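PDB 6UEH: Cow rumen GH26 endo-mannanase from Metagenome, which probably hydrolyses internal beta-1,4-mannosidic bonds in mannans such as galactomannan. Local coordinates for residues A[168-173]-A[475-480]; A[194-199]-A[469-474]; A[200-205]-A[232-237]; A[425-430]-A[445-450]. All coordinates share one frame; numbering follows the deposited sequence.

Interaction 1 (A[168-173]-A[475-480])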
loop_
_atom_site.group_PDB
_atom_site.type_symbol
_atom_site.label_atom_id
_atom_site.label_comp_id
_atom_site.label_asym_id
_atom_site.label_seq_id
_atom_site.Cartn_x
_atom_site.Cartn_y
_atom_site.Cartn_z
ATOM N N LYS A 168 3.066 15.373 -5.317
ATOM C CA LYS A 168 2.124 15.729 -4.260
ATOM C C LYS A 168 1.514 14.484 -3.632
ATOM O O LYS A 168 1.714 13.370 -4.119
ATOM C CB LYS A 168 0.992 16.610 -4.806
ATOM C CG LYS A 168 1.424 17.797 -5.654
ATOM C CD LYS A 168 1.887 18.954 -4.793
ATOM C CE LYS A 168 2.170 20.184 -5.639
ATOM N NZ LYS A 168 2.563 21.341 -4.792
ATOM N N ILE A 169 0.766 14.681 -2.551
ATOM C CA ILE A 169 -0.135 13.651 -2.054
ATOM C C ILE A 169 -1.540 14.254 -1.978
ATOM O O ILE A 169 -1.719 15.406 -1.579
ATOM C CB ILE A 169 0.313 13.085 -0.681
ATOM C CG1 ILE A 169 -0.514 11.846 -0.319
ATOM C CG2 ILE A 169 0.235 14.146 0.415
ATOM C CD1 ILE A 169 0.016 11.076 0.873
ATOM N N ILE A 170 -2.534 13.486 -2.403
ATOM C CA ILE A 170 -3.903 13.986 -2.459
ATOM C C ILE A 170 -4.654 13.649 -1.175
ATOM O O ILE A 170 -4.630 12.511 -0.722
ATOM C CB ILE A 170 -4.652 13.401 -3.671
ATOM C CG1 ILE A 170 -3.860 13.670 -4.952
ATOM C CG2 ILE A 170 -6.060 13.975 -3.768
ATOM C CD1 ILE A 170 -4.436 13.018 -6.184
ATOM N N SER A 171 -5.316 14.636 -0.584
ATOM C CA SER A 171 -6.072 14.391 0.642
ATOM C C SER A 171 -7.339 13.583 0.365
ATOM O O SER A 171 -7.939 13.694 -0.702
ATOM C CB SER A 171 -6.429 15.711 1.333
ATOM O OG SER A 171 -7.124 16.577 0.457
ATOM N N GLY A 172 -7.737 12.766 1.333
ATOM C CA GLY A 172 -8.921 11.942 1.184
ATOM C C GLY A 172 -9.577 11.627 2.512
ATOM O O GLY A 172 -8.955 11.755 3.565
ATOM N N GLN A 173 -10.839 11.212 2.459
ATOM C CA GLN A 173 -11.589 10.876 3.664
ATOM C C GLN A 173 -12.763 9.962 3.343
ATOM O O GLN A 173 -13.539 10.239 2.429
ATOM C CB GLN A 173 -12.095 12.143 4.358
ATOM C CG GLN A 173 -12.932 11.870 5.601
ATOM C CD GLN A 173 -12.141 11.160 6.686
ATOM O OE1 GLN A 173 -11.019 11.555 7.009
ATOM N NE2 GLN A 173 -12.717 10.104 7.246
ATOM N N TYR A 475 2.543 20.453 -0.355
ATOM C CA TYR A 475 2.691 19.082 -0.823
ATOM C C TYR A 475 1.345 18.355 -0.904
ATOM O O TYR A 475 1.221 17.337 -1.581
ATOM C CB TYR A 475 3.656 18.319 0.092
ATOM C CG TYR A 475 3.943 16.904 -0.358
ATOM C CD1 TYR A 475 4.761 16.655 -1.453
ATOM C CD2 TYR A 475 3.401 15.817 0.316
ATOM C CE1 TYR A 475 5.024 15.364 -1.870
ATOM C CE2 TYR A 475 3.662 14.519 -0.092
ATOM C CZ TYR A 475 4.472 14.299 -1.185
ATOM O OH TYR A 475 4.734 13.011 -1.597
ATOM N N CYS A 476 0.333 18.883 -0.225
ATOM C CA CYS A 476 -0.955 18.199 -0.157
ATOM C C CYS A 476 -2.023 18.859 -1.019
ATOM O O CYS A 476 -2.277 20.058 -0.908
ATOM C CB CYS A 476 -1.435 18.121 1.291
ATOM S SG CYS A 476 -3.056 17.338 1.529
ATOM N N ILE A 477 -2.647 18.061 -1.879
ATOM C CA ILE A 477 -3.734 18.534 -2.724
ATOM C C ILE A 477 -5.069 18.404 -2.002
ATOM O O ILE A 477 -5.432 17.323 -1.537
ATOM C CB ILE A 477 -3.783 17.757 -4.054
ATOM C CG1 ILE A 477 -2.566 18.117 -4.908
ATOM C CG2 ILE A 477 -5.072 18.054 -4.808
ATOM C CD1 ILE A 477 -2.437 17.294 -6.161
ATOM N N THR A 478 -5.789 19.517 -1.898
ATOM C CA THR A 478 -7.102 19.523 -1.265
ATOM C C THR A 478 -8.168 19.813 -2.320
ATOM O O THR A 478 -7.847 19.959 -3.500
ATOM C CB THR A 478 -7.179 20.560 -0.125
ATOM O OG1 THR A 478 -7.098 21.885 -0.664
ATOM C CG2 THR A 478 -6.035 20.349 0.863
ATOM N N LEU A 479 -9.427 19.900 -1.895
ATOM C CA LEU A 479 -10.547 20.034 -2.829
ATOM C C LEU A 479 -10.397 21.233 -3.768
ATOM O O LEU A 479 -10.648 21.130 -4.971
ATOM C CB LEU A 479 -11.869 20.140 -2.061
ATOM C CG LEU A 479 -13.140 20.183 -2.913
ATOM C CD1 LEU A 479 -13.188 18.988 -3.847
ATOM C CD2 LEU A 479 -14.387 20.232 -2.040
ATOM N N GLU A 480 -9.971 22.362 -3.210
ATOM C CA GLU A 480 -9.830 23.600 -3.972
ATOM C C GLU A 480 -8.765 23.513 -5.068
ATOM O O GLU A 480 -8.815 24.262 -6.043
ATOM C CB GLU A 480 -9.495 24.757 -3.028
ATOM C CG GLU A 480 -8.180 24.570 -2.281
ATOM C CD GLU A 480 -7.821 25.755 -1.404
ATOM O OE1 GLU A 480 -8.676 26.650 -1.228
ATOM O OE2 GLU A 480 -6.680 25.789 -0.894
#

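Interaction 2 (A[194-199]-A[469-474])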
loop_
_atom_site.group_PDB
_atom_site.type_symbol
_atom_site.label_atom_id
_atom_site.label_comp_id
_atom_site.label_asym_id
_atom_site.label_seq_id
_atom_site.Cartn_x
_atom_site.Cartn_y
_atom_site.Cartn_z
ATOM N N ASP A 194 -13.552 22.827 9.279
ATOM C CA ASP A 194 -13.522 23.794 10.377
ATOM C C ASP A 194 -12.156 23.828 11.054
ATOM O O ASP A 194 -11.742 24.856 11.595
ATOM C CB ASP A 194 -14.607 23.475 11.408
ATOM C CG ASP A 194 -16.009 23.628 10.849
ATOM O OD1 ASP A 194 -16.190 24.407 9.889
ATOM O OD2 ASP A 194 -16.933 22.974 11.375
ATOM N N LEU A 195 -11.458 22.699 11.017
ATOM C CA LEU A 195 -10.159 22.585 11.664
ATOM C C LEU A 195 -9.042 23.162 10.801
ATOM O O LEU A 195 -8.244 23.976 11.268
ATOM C CB LEU A 195 -9.855 21.122 11.989
ATOM C CG LEU A 195 -8.474 20.829 12.581
ATOM C CD1 LEU A 195 -8.307 21.520 13.930
ATOM C CD2 LEU A 195 -8.243 19.327 12.700
ATOM N N THR A 196 -9.000 22.737 9.541
ATOM C CA THR A 196 -7.880 23.034 8.654
ATOM C C THR A 196 -8.153 24.172 7.677
ATOM O O THR A 196 -7.222 24.775 7.145
ATOM C CB THR A 196 -7.485 21.796 7.827
ATOM O OG1 THR A 196 -8.545 21.471 6.920
ATOM C CG2 THR A 196 -7.208 20.606 8.735
ATOM N N GLY A 197 -9.429 24.449 7.427
ATOM C CA GLY A 197 -9.807 25.437 6.434
ATOM C C GLY A 197 -9.913 24.820 5.052
ATOM O O GLY A 197 -10.227 25.503 4.079
ATOM N N LYS A 198 -9.652 23.518 4.970
ATOM C CA LYS A 198 -9.673 22.796 3.702
ATOM C C LYS A 198 -10.658 21.632 3.728
ATOM O O LYS A 198 -10.992 21.111 4.791
ATOM C CB LYS A 198 -8.279 22.256 3.362
ATOM C CG LYS A 198 -7.140 23.250 3.516
ATOM C CD LYS A 198 -7.151 24.295 2.415
ATOM C CE LYS A 198 -5.932 25.200 2.518
ATOM N NZ LYS A 198 -5.930 26.243 1.457
ATOM N N TYR A 199 -11.109 21.225 2.545
ATOM C CA TYR A 199 -11.814 19.960 2.373
ATOM C C TYR A 199 -10.878 18.930 1.742
ATOM O O TYR A 199 -9.986 19.291 0.975
ATOM C CB TYR A 199 -13.052 20.132 1.490
ATOM C CG TYR A 199 -14.272 20.706 2.175
ATOM C CD1 TYR A 199 -14.994 19.957 3.092
ATOM C CD2 TYR A 199 -14.724 21.984 1.873
ATOM C CE1 TYR A 199 -16.121 20.471 3.707
ATOM C CE2 TYR A 199 -15.852 22.509 2.481
ATOM C CZ TYR A 199 -16.546 21.748 3.397
ATOM O OH TYR A 199 -17.668 22.260 4.007
ATOM N N GLU A 469 -1.262 20.924 9.624
ATOM C CA GLU A 469 0.022 21.063 8.950
ATOM C C GLU A 469 0.015 20.425 7.563
ATOM O O GLU A 469 0.469 21.037 6.597
ATOM C CB GLU A 469 1.151 20.462 9.792
ATOM C CG GLU A 469 2.522 20.677 9.176
ATOM C CD GLU A 469 3.660 20.364 10.129
ATOM O OE1 GLU A 469 3.394 19.874 11.249
ATOM O OE2 GLU A 469 4.825 20.614 9.752
ATOM N N ILE A 470 -0.501 19.205 7.449
ATOM C CA ILE A 470 -0.471 18.539 6.151
ATOM C C ILE A 470 -1.544 19.100 5.220
ATOM O O ILE A 470 -1.293 19.282 4.036
ATOM C CB ILE A 470 -0.621 16.997 6.274
ATOM C CG1 ILE A 470 -0.423 16.336 4.906
ATOM C CG2 ILE A 470 -1.963 16.605 6.892
ATOM C CD1 ILE A 470 -0.163 14.846 4.972
ATOM N N TYR A 471 -2.721 19.415 5.751
ATOM C CA TYR A 471 -3.801 19.923 4.908
ATOM C C TYR A 471 -3.500 21.309 4.335
ATOM O O TYR A 471 -4.011 21.666 3.273
ATOM C CB TYR A 471 -5.119 19.952 5.684
ATOM C CG TYR A 471 -6.002 18.757 5.402
ATOM C CD1 TYR A 471 -6.881 18.762 4.325
ATOM C CD2 TYR A 471 -5.953 17.623 6.205
ATOM C CE1 TYR A 471 -7.691 17.673 4.056
ATOM C CE2 TYR A 471 -6.761 16.525 5.943
ATOM C CZ TYR A 471 -7.626 16.558 4.866
ATOM O OH TYR A 471 -8.431 15.475 4.598
ATOM N N THR A 472 -2.670 22.087 5.025
ATOM C CA THR A 472 -2.303 23.412 4.525
ATOM C C THR A 472 -0.918 23.404 3.887
ATOM O O THR A 472 -0.367 24.458 3.562
ATOM C CB THR A 472 -2.332 24.478 5.638
ATOM O OG1 THR A 472 -1.283 24.224 6.581
ATOM C CG2 THR A 472 -3.677 24.468 6.351
ATOM N N SER A 473 -0.362 22.210 3.708
ATOM C CA SER A 473 0.948 22.054 3.087
ATOM C C SER A 473 0.866 22.154 1.567
ATOM O O SER A 473 -0.115 21.723 0.963
ATOM C CB SER A 473 1.566 20.714 3.483
ATOM O OG SER A 473 2.756 20.470 2.754
ATOM N N ASP A 474 1.903 22.719 0.951
ATOM C CA ASP A 474 1.974 22.798 -0.506
ATOM C C ASP A 474 2.025 21.406 -1.122
ATOM O O ASP A 474 1.602 21.201 -2.260
ATOM C CB ASP A 474 3.196 23.606 -0.950
ATOM C CG ASP A 474 3.054 25.086 -0.659
ATOM O OD1 ASP A 474 1.906 25.571 -0.583
ATOM O OD2 ASP A 474 4.092 25.764 -0.511
#

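Interaction 3 (A[200-205]-A[232-237])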
loop_
_atom_site.group_PDB
_atom_site.type_symbol
_atom_site.label_atom_id
_atom_site.label_comp_id
_atom_site.label_asym_id
_atom_site.label_seq_id
_atom_site.Cartn_x
_atom_site.Cartn_y
_atom_site.Cartn_z
ATOM N N PRO A 200 -11.077 17.642 2.054
ATOM C CA PRO A 200 -10.318 16.617 1.329
ATOM C C PRO A 200 -10.719 16.601 -0.141
ATOM O O PRO A 200 -11.869 16.905 -0.457
ATOM C CB PRO A 200 -10.724 15.318 2.027
ATOM C CG PRO A 200 -12.082 15.610 2.582
ATOM C CD PRO A 200 -12.029 17.051 3.011
ATOM N N ALA A 201 -9.786 16.264 -1.024
ATOM C CA ALA A 201 -10.077 16.225 -2.452
ATOM C C ALA A 201 -10.822 14.946 -2.817
ATOM O O ALA A 201 -11.750 14.962 -3.629
ATOM C CB ALA A 201 -8.791 16.343 -3.260
ATOM N N ILE A 202 -10.403 13.842 -2.209
ATOM C CA ILE A 202 -10.988 12.531 -2.466
ATOM C C ILE A 202 -11.989 12.161 -1.373
ATOM O O ILE A 202 -11.710 12.316 -0.186
ATOM C CB ILE A 202 -9.889 11.443 -2.560
ATOM C CG1 ILE A 202 -9.034 11.660 -3.812
ATOM C CG2 ILE A 202 -10.493 10.046 -2.560
ATOM C CD1 ILE A 202 -7.873 10.696 -3.942
ATOM N N ARG A 203 -13.164 11.689 -1.775
ATOM C CA ARG A 203 -14.149 11.205 -0.814
ATOM C C ARG A 203 -14.365 9.707 -1.008
ATOM O O ARG A 203 -14.516 9.236 -2.135
ATOM C CB ARG A 203 -15.468 11.969 -0.958
ATOM C CG ARG A 203 -16.552 11.565 0.036
ATOM C CD ARG A 203 -17.637 12.635 0.117
ATOM N NE ARG A 203 -18.748 12.250 0.984
ATOM C CZ ARG A 203 -19.525 13.115 1.630
ATOM N NH1 ARG A 203 -19.303 14.418 1.521
ATOM N NH2 ARG A 203 -20.516 12.679 2.397
ATOM N N GLY A 204 -14.355 8.964 0.095
ATOM C CA GLY A 204 -14.522 7.525 0.046
ATOM C C GLY A 204 -15.951 7.103 0.321
ATOM O O GLY A 204 -16.582 7.586 1.262
ATOM N N PHE A 205 -16.460 6.198 -0.510
ATOM C CA PHE A 205 -17.824 5.702 -0.387
ATOM C C PHE A 205 -17.823 4.180 -0.263
ATOM O O PHE A 205 -16.764 3.555 -0.238
ATOM C CB PHE A 205 -18.671 6.125 -1.593
ATOM C CG PHE A 205 -18.701 7.613 -1.836
ATOM C CD1 PHE A 205 -17.721 8.225 -2.603
ATOM C CD2 PHE A 205 -19.721 8.395 -1.318
ATOM C CE1 PHE A 205 -17.752 9.593 -2.837
ATOM C CE2 PHE A 205 -19.761 9.759 -1.549
ATOM C CZ PHE A 205 -18.778 10.357 -2.312
ATOM N N GLY A 232 -16.795 19.156 -7.520
ATOM C CA GLY A 232 -15.574 19.030 -8.295
ATOM C C GLY A 232 -14.537 18.126 -7.655
ATOM O O GLY A 232 -13.339 18.263 -7.905
ATOM N N GLY A 233 -15.003 17.191 -6.832
ATOM C CA GLY A 233 -14.110 16.292 -6.128
ATOM C C GLY A 233 -13.860 14.982 -6.846
ATOM O O GLY A 233 -14.393 14.735 -7.930
ATOM N N ILE A 234 -13.032 14.145 -6.229
ATOM C CA ILE A 234 -12.703 12.826 -6.746
ATOM C C ILE A 234 -13.352 11.765 -5.865
ATOM O O ILE A 234 -13.309 11.866 -4.642
ATOM C CB ILE A 234 -11.176 12.604 -6.790
ATOM C CG1 ILE A 234 -10.512 13.644 -7.697
ATOM C CG2 ILE A 234 -10.846 11.193 -7.255
ATOM C CD1 ILE A 234 -9.001 13.561 -7.716
ATOM N N ALA A 235 -13.956 10.754 -6.480
ATOM C CA ALA A 235 -14.643 9.720 -5.714
ATOM C C ALA A 235 -13.903 8.385 -5.742
ATOM O O ALA A 235 -13.426 7.952 -6.790
ATOM C CB ALA A 235 -16.065 9.540 -6.233
ATOM N N THR A 236 -13.805 7.744 -4.581
ATOM C CA THR A 236 -13.351 6.360 -4.502
ATOM C C THR A 236 -14.391 5.554 -3.728
ATOM O O THR A 236 -15.120 6.104 -2.900
ATOM C CB THR A 236 -11.960 6.229 -3.830
ATOM O OG1 THR A 236 -11.509 4.871 -3.914
ATOM C CG2 THR A 236 -12.015 6.649 -2.369
ATOM N N ALA A 237 -14.487 4.258 -4.005
ATOM C CA ALA A 237 -15.476 3.445 -3.307
ATOM C C ALA A 237 -15.051 1.993 -3.134
ATOM O O ALA A 237 -14.520 1.367 -4.055
ATOM C CB ALA A 237 -16.811 3.512 -4.033
#

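Interaction 4 (A[425-430]-A[445-450])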
loop_
_atom_site.group_PDB
_atom_site.type_symbol
_atom_site.label_atom_id
_atom_site.label_comp_id
_atom_site.label_asym_id
_atom_site.label_seq_id
_atom_site.Cartn_x
_atom_site.Cartn_y
_atom_site.Cartn_z
ATOM N N SER A 425 -1.034 4.044 -3.465
ATOM C CA SER A 425 -1.669 4.971 -2.537
ATOM C C SER A 425 -1.924 4.369 -1.157
ATOM O O SER A 425 -1.821 3.159 -0.962
ATOM C CB SER A 425 -2.992 5.455 -3.120
ATOM O OG SER A 425 -3.916 4.383 -3.196
ATOM N N LEU A 426 -2.255 5.234 -0.205
ATOM C CA LEU A 426 -2.774 4.799 1.083
ATOM C C LEU A 426 -4.296 4.815 1.007
ATOM O O LEU A 426 -4.933 5.818 1.331
ATOM C CB LEU A 426 -2.274 5.700 2.216
ATOM C CG LEU A 426 -0.781 5.618 2.540
ATOM C CD1 LEU A 426 -0.388 6.685 3.552
ATOM C CD2 LEU A 426 -0.421 4.228 3.049
ATOM N N ALA A 427 -4.869 3.705 0.550
ATOM C CA ALA A 427 -6.310 3.609 0.319
ATOM C C ALA A 427 -7.102 3.739 1.615
ATOM O O ALA A 427 -8.226 4.242 1.616
ATOM C CB ALA A 427 -6.645 2.297 -0.376
ATOM N N GLU A 428 -6.515 3.256 2.707
ATOM C CA GLU A 428 -7.073 3.420 4.048
ATOM C C GLU A 428 -5.949 3.620 5.051
ATOM O O GLU A 428 -4.837 3.127 4.852
ATOM C CB GLU A 428 -7.906 2.206 4.477
ATOM C CG GLU A 428 -9.135 1.910 3.645
ATOM C CD GLU A 428 -9.955 0.772 4.227
ATOM O OE1 GLU A 428 -9.771 0.461 5.422
ATOM O OE2 GLU A 428 -10.776 0.186 3.493
ATOM N N ASN A 429 -6.240 4.331 6.136
ATOM C CA ASN A 429 -5.294 4.431 7.238
ATOM C C ASN A 429 -5.960 4.865 8.536
ATOM O O ASN A 429 -7.091 5.357 8.534
ATOM C CB ASN A 429 -4.150 5.400 6.897
ATOM C CG ASN A 429 -4.641 6.721 6.319
ATOM O OD1 ASN A 429 -4.576 6.948 5.107
ATOM N ND2 ASN A 429 -5.129 7.602 7.185
ATOM N N ASP A 430 -5.275 4.649 9.654
ATOM C CA ASP A 430 -5.646 5.351 10.870
ATOM C C ASP A 430 -4.913 6.681 10.820
ATOM O O ASP A 430 -5.454 7.665 10.321
ATOM C CB ASP A 430 -5.324 4.544 12.146
ATOM C CG ASP A 430 -4.048 3.725 12.038
ATOM O OD1 ASP A 430 -3.164 4.074 11.231
ATOM O OD2 ASP A 430 -3.930 2.727 12.784
ATOM N N TRP A 445 3.290 8.073 -1.843
ATOM C CA TRP A 445 1.893 7.637 -1.807
ATOM C C TRP A 445 1.017 8.630 -2.561
ATOM O O TRP A 445 1.081 9.832 -2.301
ATOM C CB TRP A 445 1.384 7.508 -0.368
ATOM C CG TRP A 445 2.188 6.612 0.531
ATOM C CD1 TRP A 445 3.101 7.000 1.467
ATOM C CD2 TRP A 445 2.127 5.181 0.600
ATOM N NE1 TRP A 445 3.620 5.899 2.109
ATOM C CE2 TRP A 445 3.037 4.770 1.595
ATOM C CE3 TRP A 445 1.393 4.206 -0.085
ATOM C CZ2 TRP A 445 3.237 3.428 1.919
ATOM C CZ3 TRP A 445 1.590 2.875 0.239
ATOM C CH2 TRP A 445 2.505 2.498 1.231
ATOM N N LEU A 446 0.212 8.131 -3.495
ATOM C CA LEU A 446 -0.616 8.995 -4.341
ATOM C C LEU A 446 -1.639 9.792 -3.540
ATOM O O LEU A 446 -1.837 10.982 -3.785
ATOM C CB LEU A 446 -1.338 8.169 -5.408
ATOM C CG LEU A 446 -2.370 8.924 -6.250
ATOM C CD1 LEU A 446 -1.719 10.079 -7.009
ATOM C CD2 LEU A 446 -3.078 7.976 -7.208
ATOM N N TYR A 447 -2.304 9.128 -2.599
ATOM C CA TYR A 447 -3.248 9.814 -1.722
ATOM C C TYR A 447 -3.337 9.132 -0.359
ATOM O O TYR A 447 -2.805 8.036 -0.170
ATOM C CB TYR A 447 -4.635 9.908 -2.381
ATOM C CG TYR A 447 -5.449 8.623 -2.494
ATOM C CD1 TYR A 447 -6.288 8.211 -1.463
ATOM C CD2 TYR A 447 -5.421 7.858 -3.653
ATOM C CE1 TYR A 447 -7.050 7.055 -1.571
ATOM C CE2 TYR A 447 -6.182 6.701 -3.772
ATOM C CZ TYR A 447 -6.994 6.303 -2.728
ATOM O OH TYR A 447 -7.753 5.155 -2.843
ATOM N N PHE A 448 -3.980 9.801 0.594
ATOM C CA PHE A 448 -4.265 9.196 1.892
ATOM C C PHE A 448 -5.761 9.256 2.162
ATOM O O PHE A 448 -6.477 10.035 1.534
ATOM C CB PHE A 448 -3.480 9.877 3.026
ATOM C CG PHE A 448 -3.785 11.349 3.210
ATOM C CD1 PHE A 448 -4.943 11.765 3.852
ATOM C CD2 PHE A 448 -2.880 12.313 2.790
ATOM C CE1 PHE A 448 -5.212 13.113 4.034
ATOM C CE2 PHE A 448 -3.138 13.660 2.974
ATOM C CZ PHE A 448 -4.304 14.060 3.599
ATOM N N CYS A 449 -6.227 8.440 3.101
ATOM C CA CYS A 449 -7.652 8.361 3.384
ATOM C C CYS A 449 -7.927 7.685 4.723
ATOM O O CYS A 449 -7.985 6.459 4.800
ATOM C CB CYS A 449 -8.373 7.607 2.263
ATOM S SG CYS A 449 -10.175 7.600 2.396
ATOM N N PRO A 450 -8.092 8.487 5.784
ATOM C CA PRO A 450 -8.507 7.926 7.071
ATOM C C PRO A 450 -9.891 7.294 6.965
ATOM O O PRO A 450 -10.709 7.745 6.161
ATOM C CB PRO A 450 -8.532 9.144 8.001
ATOM C CG PRO A 450 -7.664 10.165 7.329
ATOM C CD PRO A 450 -7.849 9.936 5.862
HETATM O O HOH W 1 -9.454 4.678 -0.966
#

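Interaction 1 (A[168-173]-A[475-480])
S171 holds the carbonyl of I477 with two donors. Its backbone N approaches I477 O at 2.9 Å, almost in line with the C=O bond, while S171 OG reaches the same I477 O at 2.7 Å from well off that line. A chi1 of 55°, which sets OG between its own backbone N and carbonyl carbon, brings the hydroxyl there, and OG in turn accepts from A201 N. The remaining polar contacts are the rungs of a short parallel ladder: I169 gives its N to Y475 O (2.9 Å) and takes I477 N on its O (2.8 Å).

Aromatic and apolar contacts flank the ladder. Extended away from its own backbone N (chi1 -177°), the Y475 ring lies against segment 168-173, with K168 CA over its face, 4.1 Å from the centroid. I169 CG2 meets the ring at CE2 (3.5 Å), and L438 touches it too. A serine in place of Y475 would probably leave I169 CG2 and the K168 backbone without their cover. On the sheet face opposite I169 and C476, I170 and I477 lie side by side and turn to helix 152-164; K168 CB rests on I477 CD1 at 3.7 Å, and K168 NZ goes to D474 O.

Buried backbone polarity is thus paid for mainly by main-chain bonds, with one serine hydroxyl doubling the grip where the short strand 476-477 ends.

Interaction 2 (A[194-199]-A[469-474])
T196 packs against Y471 where two helices come to their ends, and this is the close part of the contact. T196 CB stands 3.7 Å from Y471 CB, and the two side chains meet at a slant, T196 OG1 and CG2 both lying near the root of the ring. From the next turn of chain K198 CB approaches Y471 CD1 at 3.9 Å, and farther along the ring Y471 CE1 meets the main chain of Y199. The Y471 chi1 of -98° lies away from a staggered value, and with it the ring leans against T196 and K198, which both come to it obliquely from the same side, and runs inward to touch P200, I192 and S171.

Helices 187-196 and 464-471 belong to the outer layer of the (beta/alpha)8 barrel. The first finishes in an ST turn, T196 OG1 accepting K198 N at 3.0 Å while also bonding I192 O, and G197 then leaves the helix with positive phi (87°). The second gives way at T472, after which S473 N still bonds I470 O.

Toward solvent the contact thins. The exposed T472 offers only its methyl CG2, 3.6 Å from T196 O, and its hydroxyl turns back to K468 O. K198 lays its aliphatic stem by the end of the other helix, CG 3.5 Å from Y471 O; a bend at chi2 (-73°) carries the chain past that carbonyl, and the ammonium NZ finds its salt-bridge partner beyond, in E480.

Interaction 3 (A[200-205]-A[232-237])
T236 O is approached by three groups of the neighbouring strand. F205 N donates to it at 2.7 Å, though the bond is bent (148° at the hydrogen); G204 CA adds a CA-H...O contact at 3.3 Å; and F205 CD1 comes to 3.4 Å, so that T236 O sits at the edge of the phenylalanine ring, near its plane. Straighter bonds continue the parallel ladder: T236 N to R203 O, R203 N to I234 O, and I234 N to A201 O, the last at 178°.

Side chains alternate across the sheet. On one face I202, its CG1 anti to the carbonyl carbon (chi1 -68°), divides its branches, CG1 lying 3.8 Å from I234 CB and CG2 3.7 Å from T236 CG2, beyond which the T236 methyl passes 3.6 Å from G204 CA. Replacing I202 by an alanine would probably open a gap beside I234 and leave the T236 methyl with less to pack on. On the other face F205 CE1 meets A235 CB at 3.8 Å, and F205 CB faces A237 CB.

The pair closes a beta-alpha-beta unit of the barrel. Helix 220-230, which links the strands, covers F205 and A235 with V224, and W227 NE1 also bonds A201 O. R203 makes salt bridges to E175 and E186, I202 touches I170 and Y447, and strands 169-174 and 306-309 extend the sheet beyond the two edges.

Interaction 4 (A[425-430]-A[445-450])
L426 lies over one face of the W445 indole: its CD2 stands 3.5 Å from the centroid of the six-membered ring, only 6° off the normal, while S425 CA sits in plane at the indole edge. F411 meets W445 edge-to-face. The Y447 ring carries S425 CB over a face, 3.5 Å from its CD2. In the plane of that ring, a water donates both to Y447 OH (2.6 Å) and to A427 O (2.9 Å), tying the phenol to the opposite backbone; E360 is a further partner of the hydroxyl.

Strand 423-429 is the seventh of the (beta/alpha)8 barrel, and the irregular segment 445-450, also bonded to I170 of the first strand, fills the place where an eighth strand would be expected. L426 N donates to Y447 O at 2.9 Å. Beyond E428, whose carboxylate is held by R309 and Y388 near an acetate, probably from the crystallisation liquor, the side-chain carboxamide of N429 takes over. A chi1 of 48°, CG between backbone N and carbonyl carbon, turns it to segment 445-450: OD1 accepts C449 N at 3.0 Å, and ND2 donates to D430 O from above that carbonyl's plane, so the amide is probably held against flipping.

In the fold
Three of the four contacts lie in the buried body of the barrel, while interaction 2 is a surface contact between helix ends. Interactions 1, 3 and 4 meet around strand 169-174: it bonds segment 475-480, then segment 200-205 by S171 O to I202 N, and on its other edge the loop 445-450 through I170. Interaction 3 is a regular parallel ladder; interaction 4 replaces such regularity with aromatic faces, a carboxamide and a water; interaction 1 is a ladder cut short. Interaction 2 relies on van der Waals packing, but polar side chains tie it to interaction 1, and C476 packs on I470 where the two adjoin.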